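Conserved hypothetical secreted protein (PDB 4RNZ) is a zinc-dependent M23B-family metallopeptidase that helps determine the cell shape of Helicobacter pylori, probably by trimming peptidoglycan. Local coordinates at residues L11-L24 and I68-D80. Numbering follows the deposited sequence.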
ATOM      1  N   LEU A  11     -14.336 -13.789   2.523  1.00 33.10           N
ATOM      2  CA  LEU A  11     -15.676 -13.233   2.396  1.00 32.50           C
ATOM      3  C   LEU A  11     -16.674 -14.391   2.572  1.00 33.43           C
ATOM      4  O   LEU A  11     -17.597 -14.328   3.355  1.00 31.83           O
ATOM      5  CB  LEU A  11     -15.838 -12.520   1.052  1.00 31.10           C
ATOM      6  CG  LEU A  11     -17.247 -12.056   0.710  1.00 31.38           C
ATOM      7  CD1 LEU A  11     -17.805 -11.122   1.795  1.00 33.86           C
ATOM      8  CD2 LEU A  11     -17.279 -11.402  -0.656  1.00 33.19           C
ATOM      9  N   LEU A  12     -16.423 -15.491   1.885  1.00 36.61           N
ATOM     10  CA  LEU A  12     -17.336 -16.631   1.911  1.00 36.50           C
ATOM     11  C   LEU A  12     -17.486 -17.192   3.327  1.00 37.43           C
ATOM     12  O   LEU A  12     -18.604 -17.446   3.814  1.00 34.26           O
ATOM     13  CB  LEU A  12     -16.807 -17.674   0.933  1.00 39.54           C
ATOM     14  CG  LEU A  12     -17.655 -18.769   0.339  1.00 43.03           C
ATOM     15  CD1 LEU A  12     -18.983 -18.250  -0.190  1.00 41.41           C
ATOM     16  CD2 LEU A  12     -16.811 -19.413  -0.765  1.00 43.63           C
ATOM     17  N   GLY A  13     -16.361 -17.348   4.010  1.00 35.84           N
ATOM     18  CA  GLY A  13     -16.384 -17.769   5.390  1.00 35.51           C
ATOM     19  C   GLY A  13     -17.161 -16.797   6.243  1.00 37.54           C
ATOM     20  O   GLY A  13     -17.865 -17.211   7.139  1.00 37.65           O
ATOM     21  N   PHE A  14     -17.050 -15.489   5.970  1.00 34.94           N
ATOM     22  CA  PHE A  14     -17.815 -14.509   6.734  1.00 33.56           C
ATOM     23  C   PHE A  14     -19.324 -14.666   6.463  1.00 32.16           C
ATOM     24  O   PHE A  14     -20.156 -14.558   7.377  1.00 32.74           O
ATOM     25  CB  PHE A  14     -17.317 -13.088   6.402  1.00 32.43           C
ATOM     26  CG  PHE A  14     -18.022 -12.001   7.145  1.00 32.24           C
ATOM     27  CD1 PHE A  14     -17.637 -11.656   8.438  1.00 32.66           C
ATOM     28  CD2 PHE A  14     -19.059 -11.300   6.550  1.00 31.56           C
ATOM     29  CE1 PHE A  14     -18.295 -10.646   9.113  1.00 33.67           C
ATOM     30  CE2 PHE A  14     -19.716 -10.288   7.226  1.00 33.39           C
ATOM     31  CZ  PHE A  14     -19.345  -9.962   8.506  1.00 31.64           C
ATOM     32  N   LEU A  15     -19.676 -14.903   5.208  1.00 32.17           N
ATOM     33  CA  LEU A  15     -21.085 -15.077   4.854  1.00 31.60           C
ATOM     34  C   LEU A  15     -21.663 -16.291   5.578  1.00 33.39           C
ATOM     35  O   LEU A  15     -22.718 -16.204   6.220  1.00 33.78           O
ATOM     36  CB  LEU A  15     -21.247 -15.244   3.358  1.00 31.79           C
ATOM     37  CG  LEU A  15     -20.851 -14.066   2.481  1.00 32.05           C
ATOM     38  CD1 LEU A  15     -21.289 -14.349   1.059  1.00 31.80           C
ATOM     39  CD2 LEU A  15     -21.495 -12.780   2.988  1.00 33.07           C
ATOM     40  N   GLU A  16     -20.947 -17.404   5.477  1.00 38.50           N
ATOM     41  CA  GLU A  16     -21.285 -18.678   6.169  1.00 42.59           C
ATOM     42  C   GLU A  16     -21.444 -18.492   7.673  1.00 43.83           C
ATOM     43  O   GLU A  16     -22.459 -18.847   8.245  1.00 38.18           O
ATOM     44  CB  GLU A  16     -20.195 -19.731   5.887  1.00 45.83           C
ATOM     45  CG  GLU A  16     -20.303 -21.033   6.680  1.00 50.78           C
ATOM     46  CD  GLU A  16     -19.276 -22.073   6.245  1.00 53.79           C
ATOM     47  OE1 GLU A  16     -18.062 -21.749   6.218  1.00 53.98           O
ATOM     48  OE2 GLU A  16     -19.682 -23.215   5.919  1.00 54.90           O
ATOM     49  N   LYS A  17     -20.454 -17.879   8.311  1.00 44.14           N
ATOM     50  CA  LYS A  17     -20.508 -17.669   9.766  1.00 45.64           C
ATOM     51  C   LYS A  17     -21.711 -16.871  10.217  1.00 45.06           C
ATOM     52  O   LYS A  17     -22.202 -17.057  11.327  1.00 48.08           O
ATOM     53  CB  LYS A  17     -19.235 -16.967  10.251  1.00 50.89           C
ATOM     54  CG  LYS A  17     -18.991 -17.094  11.741  1.00 55.35           C
ATOM     55  CD  LYS A  17     -17.555 -17.535  12.012  1.00 59.98           C
ATOM     56  CE  LYS A  17     -17.345 -17.922  13.470  1.00 62.22           C
ATOM     57  NZ  LYS A  17     -17.375 -16.733  14.361  1.00 61.33           N
ATOM     58  N   ASN A  18     -22.172 -15.963   9.366  1.00 39.85           N
ATOM     59  CA  ASN A  18     -23.294 -15.117   9.693  1.00 39.23           C
ATOM     60  C   ASN A  18     -24.577 -15.509   8.991  1.00 37.92           C
ATOM     61  O   ASN A  18     -25.491 -14.723   8.952  1.00 35.96           O
ATOM     62  CB  ASN A  18     -22.945 -13.657   9.375  1.00 40.19           C
ATOM     63  CG  ASN A  18     -21.898 -13.118  10.315  1.00 39.69           C
ATOM     64  OD1 ASN A  18     -22.204 -12.776  11.453  1.00 40.86           O
ATOM     65  ND2 ASN A  18     -20.646 -13.097   9.869  1.00 39.46           N
ATOM     66  N   HIS A  19     -24.617 -16.701   8.405  1.00 40.55           N
ATOM     67  CA  HIS A  19     -25.849 -17.257   7.849  1.00 42.26           C
ATOM     68  C   HIS A  19     -26.434 -16.377   6.754  1.00 41.12           C
ATOM     69  O   HIS A  19     -27.643 -16.174   6.691  1.00 44.24           O
ATOM     70  CB  HIS A  19     -26.878 -17.478   8.963  1.00 45.43           C
ATOM     71  CG  HIS A  19     -26.311 -18.112  10.194  1.00 47.40           C
ATOM     72  ND1 HIS A  19     -25.893 -19.424  10.233  1.00 53.53           N
ATOM     73  CD2 HIS A  19     -26.084 -17.608  11.428  1.00 49.78           C
ATOM     74  CE1 HIS A  19     -25.434 -19.704  11.439  1.00 52.05           C
ATOM     75  NE2 HIS A  19     -25.538 -18.618  12.183  1.00 53.58           N
ATOM     76  N   ILE A  20     -25.562 -15.827   5.917  1.00 36.93           N
ATOM     77  CA  ILE A  20     -25.969 -15.055   4.759  1.00 34.86           C
ATOM     78  C   ILE A  20     -25.818 -16.007   3.581  1.00 35.79           C
ATOM     79  O   ILE A  20     -24.804 -16.675   3.476  1.00 33.09           O
ATOM     80  CB  ILE A  20     -25.067 -13.825   4.558  1.00 34.52           C
ATOM     81  CG1 ILE A  20     -25.203 -12.884   5.758  1.00 37.59           C
ATOM     82  CG2 ILE A  20     -25.405 -13.113   3.248  1.00 34.80           C
ATOM     83  CD1 ILE A  20     -24.031 -11.937   5.940  1.00 37.65           C
ATOM     84  N   PRO A  21     -26.828 -16.091   2.705  1.00 35.30           N
ATOM     85  CA  PRO A  21     -26.711 -17.019   1.590  1.00 36.89           C
ATOM     86  C   PRO A  21     -25.434 -16.813   0.773  1.00 34.85           C
ATOM     87  O   PRO A  21     -25.132 -15.702   0.316  1.00 33.03           O
ATOM     88  CB  PRO A  21     -27.939 -16.692   0.733  1.00 39.04           C
ATOM     89  CG  PRO A  21     -28.937 -16.132   1.700  1.00 40.53           C
ATOM     90  CD  PRO A  21     -28.108 -15.359   2.689  1.00 39.45           C
ATOM     91  N   GLN A  22     -24.727 -17.903   0.542  1.00 35.75           N
ATOM     92  CA  GLN A  22     -23.428 -17.856  -0.075  1.00 34.09           C
ATOM     93  C   GLN A  22     -23.463 -17.491  -1.551  1.00 31.43           C
ATOM     94  O   GLN A  22     -22.433 -17.100  -2.113  1.00 28.91           O
ATOM     95  CB  GLN A  22     -22.688 -19.169   0.177  1.00 40.17           C
ATOM     96  CG  GLN A  22     -22.142 -19.234   1.602  1.00 42.33           C
ATOM     97  CD  GLN A  22     -21.766 -20.641   2.046  1.00 46.99           C
ATOM     98  OE1 GLN A  22     -20.846 -21.251   1.512  1.00 46.49           O
ATOM     99  NE2 GLN A  22     -22.453 -21.135   3.069  1.00 47.61           N
ATOM    100  N   LYS A  23     -24.639 -17.581  -2.178  1.00 30.76           N
ATOM    101  CA  LYS A  23     -24.791 -17.122  -3.566  1.00 32.21           C
ATOM    102  C   LYS A  23     -24.475 -15.658  -3.712  1.00 30.86           C
ATOM    103  O   LYS A  23     -24.203 -15.182  -4.810  1.00 32.19           O
ATOM    104  CB  LYS A  23     -26.203 -17.365  -4.078  1.00 34.37           C
ATOM    105  CG  LYS A  23     -27.263 -16.484  -3.444  1.00 37.95           C
ATOM    106  CD  LYS A  23     -28.661 -16.927  -3.867  1.00 41.83           C
ATOM    107  CE  LYS A  23     -29.702 -16.495  -2.837  1.00 45.65           C
ATOM    108  NZ  LYS A  23     -31.035 -17.021  -3.208  1.00 48.30           N
ATOM    109  N   LEU A  24     -24.600 -14.916  -2.618  1.00 32.43           N
ATOM    110  CA  LEU A  24     -24.186 -13.519  -2.610  1.00 33.24           C
ATOM    111  C   LEU A  24     -22.732 -13.385  -3.093  1.00 29.52           C
ATOM    112  O   LEU A  24     -22.394 -12.464  -3.821  1.00 30.07           O
ATOM    113  CB  LEU A  24     -24.386 -12.919  -1.212  1.00 33.47           C
ATOM    114  CG  LEU A  24     -24.345 -11.397  -1.110  1.00 36.39           C
ATOM    115  CD1 LEU A  24     -25.362 -10.752  -2.036  1.00 36.58           C
ATOM    116  CD2 LEU A  24     -24.581 -10.957   0.335  1.00 37.23           C
ATOM    117  N   ILE A  68     -16.415  -3.278   0.825  1.00 26.04           N
ATOM    118  CA  ILE A  68     -17.589  -4.082   0.580  1.00 27.48           C
ATOM    119  C   ILE A  68     -18.669  -3.599   1.532  1.00 28.26           C
ATOM    120  O   ILE A  68     -18.432  -3.521   2.734  1.00 28.41           O
ATOM    121  CB  ILE A  68     -17.309  -5.552   0.908  1.00 28.16           C
ATOM    122  CG1 ILE A  68     -16.386  -6.142  -0.152  1.00 30.44           C
ATOM    123  CG2 ILE A  68     -18.603  -6.365   1.017  1.00 28.46           C
ATOM    124  CD1 ILE A  68     -15.837  -7.499   0.247  1.00 32.75           C
ATOM    125  N   HIS A  69     -19.843  -3.305   0.991  1.00 27.26           N
ATOM    126  CA  HIS A  69     -21.027  -3.046   1.798  1.00 27.64           C
ATOM    127  C   HIS A  69     -22.030  -4.186   1.629  1.00 26.94           C
ATOM    128  O   HIS A  69     -22.578  -4.379   0.536  1.00 27.62           O
ATOM    129  CB  HIS A  69     -21.660  -1.727   1.356  1.00 27.63           C
ATOM    130  CG  HIS A  69     -22.857  -1.316   2.165  1.00 28.99           C
ATOM    131  ND1 HIS A  69     -23.857  -0.497   1.660  1.00 30.29           N
ATOM    132  CD2 HIS A  69     -23.220  -1.616   3.435  1.00 28.16           C
ATOM    133  CE1 HIS A  69     -24.787  -0.328   2.584  1.00 30.20           C
ATOM    134  NE2 HIS A  69     -24.413  -0.972   3.677  1.00 29.20           N
ATOM    135  N   ILE A  70     -22.260  -4.931   2.707  1.00 29.70           N
ATOM    136  CA  ILE A  70     -23.278  -5.972   2.746  1.00 31.06           C
ATOM    137  C   ILE A  70     -24.439  -5.451   3.553  1.00 33.08           C
ATOM    138  O   ILE A  70     -24.246  -4.925   4.661  1.00 29.03           O
ATOM    139  CB  ILE A  70     -22.780  -7.260   3.424  1.00 31.29           C
ATOM    140  CG1 ILE A  70     -21.743  -7.948   2.524  1.00 34.45           C
ATOM    141  CG2 ILE A  70     -23.934  -8.208   3.729  1.00 30.55           C
ATOM    142  CD1 ILE A  70     -20.840  -8.907   3.256  1.00 36.30           C
ATOM    143  N   TYR A  71     -25.645  -5.569   3.003  1.00 30.65           N
ATOM    144  CA  TYR A  71     -26.817  -5.094   3.749  1.00 32.67           C
ATOM    145  C   TYR A  71     -28.030  -5.928   3.404  1.00 31.95           C
ATOM    146  O   TYR A  71     -28.163  -6.427   2.275  1.00 29.32           O
ATOM    147  CB  TYR A  71     -27.109  -3.617   3.497  1.00 31.98           C
ATOM    148  CG  TYR A  71     -27.245  -3.274   2.044  1.00 33.49           C
ATOM    149  CD1 TYR A  71     -26.117  -3.056   1.267  1.00 31.57           C
ATOM    150  CD2 TYR A  71     -28.496  -3.189   1.423  1.00 31.75           C
ATOM    151  CE1 TYR A  71     -26.222  -2.748  -0.069  1.00 31.74           C
ATOM    152  CE2 TYR A  71     -28.599  -2.881   0.081  1.00 31.10           C
ATOM    153  CZ  TYR A  71     -27.454  -2.663  -0.653  1.00 31.84           C
ATOM    154  OH  TYR A  71     -27.511  -2.372  -1.984  1.00 35.88           O
ATOM    155  N   LYS A  72     -28.873  -6.109   4.411  1.00 36.25           N
ATOM    156  CA  LYS A  72     -30.143  -6.807   4.251  1.00 41.70           C
ATOM    157  C   LYS A  72     -31.207  -5.787   3.873  1.00 40.27           C
ATOM    158  O   LYS A  72     -31.374  -4.804   4.578  1.00 39.92           O
ATOM    159  CB  LYS A  72     -30.519  -7.504   5.553  1.00 42.17           C
ATOM    160  CG  LYS A  72     -31.720  -8.416   5.386  1.00 48.76           C
ATOM    161  CD  LYS A  72     -31.997  -9.249   6.621  1.00 48.45           C
ATOM    162  CE  LYS A  72     -33.161 -10.185   6.334  1.00 52.83           C
ATOM    163  NZ  LYS A  72     -33.242 -11.237   7.376  1.00 53.42           N
ATOM    164  N   LYS A  73     -31.888  -5.989   2.741  1.00 41.53           N
ATOM    165  CA  LYS A  73     -33.036  -5.149   2.379  1.00 44.53           C
ATOM    166  C   LYS A  73     -34.253  -6.043   2.114  1.00 44.23           C
ATOM    167  O   LYS A  73     -34.211  -6.937   1.257  1.00 41.27           O
ATOM    168  CB  LYS A  73     -32.722  -4.249   1.180  1.00 48.09           C
ATOM    169  CG  LYS A  73     -33.934  -3.591   0.535  1.00 55.18           C
ATOM    170  CD  LYS A  73     -33.659  -2.194  -0.026  1.00 59.65           C
ATOM    171  CE  LYS A  73     -32.499  -2.153  -1.014  1.00 63.07           C
ATOM    172  NZ  LYS A  73     -32.732  -2.962  -2.243  1.00 64.41           N
ATOM    173  N   GLY A  74     -35.321  -5.799   2.877  1.00 44.87           N
ATOM    174  CA  GLY A  74     -36.473  -6.681   2.893  1.00 44.86           C
ATOM    175  C   GLY A  74     -35.997  -8.057   3.299  1.00 42.89           C
ATOM    176  O   GLY A  74     -35.386  -8.225   4.340  1.00 46.06           O
ATOM    177  N   GLU A  75     -36.229  -9.040   2.441  1.00 45.29           N
ATOM    178  CA  GLU A  75     -35.908 -10.427   2.760  1.00 48.15           C
ATOM    179  C   GLU A  75     -34.555 -10.877   2.207  1.00 47.18           C
ATOM    180  O   GLU A  75     -34.187 -12.041   2.360  1.00 46.07           O
ATOM    181  CB  GLU A  75     -37.009 -11.332   2.193  1.00 51.82           C
ATOM    182  CG  GLU A  75     -38.376 -11.113   2.820  1.00 52.15           C
ATOM    183  CD  GLU A  75     -38.441 -11.547   4.278  1.00 53.27           C
ATOM    184  OE1 GLU A  75     -37.530 -12.243   4.764  1.00 53.62           O
ATOM    185  OE2 GLU A  75     -39.424 -11.196   4.944  1.00 62.22           O
ATOM    186  N   ASP A  76     -33.820  -9.975   1.562  1.00 41.21           N
ATOM    187  CA  ASP A  76     -32.624 -10.361   0.815  1.00 41.53           C
ATOM    188  C   ASP A  76     -31.403  -9.563   1.214  1.00 41.24           C
ATOM    189  O   ASP A  76     -31.511  -8.421   1.658  1.00 39.86           O
ATOM    190  CB  ASP A  76     -32.848 -10.181  -0.681  1.00 43.62           C
ATOM    191  CG  ASP A  76     -33.907 -11.105  -1.218  1.00 45.90           C
ATOM    192  OD1 ASP A  76     -33.740 -12.330  -1.053  1.00 42.94           O
ATOM    193  OD2 ASP A  76     -34.904 -10.594  -1.782  1.00 45.52           O
ATOM    194  N   TYR A  77     -30.239 -10.178   1.016  1.00 38.42           N
ATOM    195  CA  TYR A  77     -28.966  -9.528   1.256  1.00 35.00           C
ATOM    196  C   TYR A  77     -28.437  -9.056  -0.064  1.00 34.97           C
ATOM    197  O   TYR A  77     -28.729  -9.632  -1.121  1.00 34.01           O
ATOM    198  CB  TYR A  77     -27.974 -10.485   1.914  1.00 35.33           C
ATOM    199  CG  TYR A  77     -28.181 -10.651   3.400  1.00 35.74           C
ATOM    200  CD1 TYR A  77     -27.554  -9.805   4.309  1.00 36.46           C
ATOM    201  CD2 TYR A  77     -28.986 -11.663   3.902  1.00 35.48           C
ATOM    202  CE1 TYR A  77     -27.722  -9.969   5.674  1.00 37.36           C
ATOM    203  CE2 TYR A  77     -29.162 -11.833   5.255  1.00 36.19           C
ATOM    204  CZ  TYR A  77     -28.532 -10.987   6.143  1.00 36.90           C
ATOM    205  OH  TYR A  77     -28.714 -11.175   7.495  1.00 37.76           O
ATOM    206  N   PHE A  78     -27.664  -7.979  -0.004  1.00 32.73           N
ATOM    207  CA  PHE A  78     -27.068  -7.392  -1.184  1.00 32.26           C
ATOM    208  C   PHE A  78     -25.599  -7.105  -0.910  1.00 29.70           C
ATOM    209  O   PHE A  78     -25.227  -6.960   0.222  1.00 28.79           O
ATOM    210  CB  PHE A  78     -27.806  -6.106  -1.500  1.00 34.45           C
ATOM    211  CG  PHE A  78     -29.212  -6.338  -1.976  1.00 34.81           C
ATOM    212  CD1 PHE A  78     -30.258  -6.471  -1.071  1.00 36.72           C
ATOM    213  CD2 PHE A  78     -29.472  -6.487  -3.319  1.00 36.57           C
ATOM    214  CE1 PHE A  78     -31.543  -6.713  -1.523  1.00 38.46           C
ATOM    215  CE2 PHE A  78     -30.768  -6.741  -3.775  1.00 38.27           C
ATOM    216  CZ  PHE A  78     -31.793  -6.841  -2.874  1.00 36.97           C
ATOM    217  N   LEU A  79     -24.785  -6.988  -1.952  1.00 30.73           N
ATOM    218  CA  LEU A  79     -23.382  -6.683  -1.763  1.00 30.74           C
ATOM    219  C   LEU A  79     -22.966  -5.667  -2.780  1.00 33.47           C
ATOM    220  O   LEU A  79     -23.095  -5.907  -3.985  1.00 32.47           O
ATOM    221  CB  LEU A  79     -22.579  -7.972  -1.892  1.00 32.03           C
ATOM    222  CG  LEU A  79     -21.137  -7.933  -1.418  1.00 31.05           C
ATOM    223  CD1 LEU A  79     -20.709  -9.321  -0.969  1.00 31.36           C
ATOM    224  CD2 LEU A  79     -20.242  -7.356  -2.508  1.00 32.88           C
ATOM    225  N   ASP A  80     -22.507  -4.514  -2.298  1.00 28.65           N
ATOM    226  CA  ASP A  80     -22.005  -3.466  -3.170  1.00 32.09           C
ATOM    227  C   ASP A  80     -20.543  -3.223  -2.830  1.00 28.64           C
ATOM    228  O   ASP A  80     -20.123  -3.457  -1.708  1.00 28.35           O
ATOM    229  CB  ASP A  80     -22.758  -2.129  -2.991  1.00 31.39           C
ATOM    230  CG  ASP A  80     -24.217  -2.212  -3.375  1.00 37.09           C
ATOM    231  OD1 ASP A  80     -24.545  -2.952  -4.308  1.00 38.11           O
ATOM    232  OD2 ASP A  80     -25.039  -1.518  -2.742  1.00 37.41           O
TER
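Ile20 lies across one face of the Tyr77 ring, its CG1 3.9 Å from the ring centroid and 14° off the normal, a CH-pi contact. CG2, set anti to the backbone N by chi1 of -63°, drops toward the root of the same ring, 3.7 Å from Tyr77 CG. Lys72 CB backs the opposite face, Pro21 CD touches CD2 of the ring, and the hydroxyl is hydrogen-bonded to Leu55 O, so the phenol is held in place from several directions. Ile20 gets there through a Schellman motif: helix 11-17 ends, His19 takes positive phi, and Ile20 N bonds back to Leu15 O. This is the N-terminal domain of Csd3, where the helix and the loop after it cover one face of a five-stranded antiparallel sheet at its hairpin 66-83. Leu24 carries on along the edge strand, with CD2 3.8 Å from Tyr77 CB and CG 3.9 Å from Leu79 CB, while CD1 rests on the backbone at Tyr77 O. Deeper in, Ile70 CD1 is met by Leu15 CD2 at 3.9 Å and by Leu11 CD1 at 4.0 Å. The other Leu11 branch, CD2, meets Leu79 CD1 tip to tip.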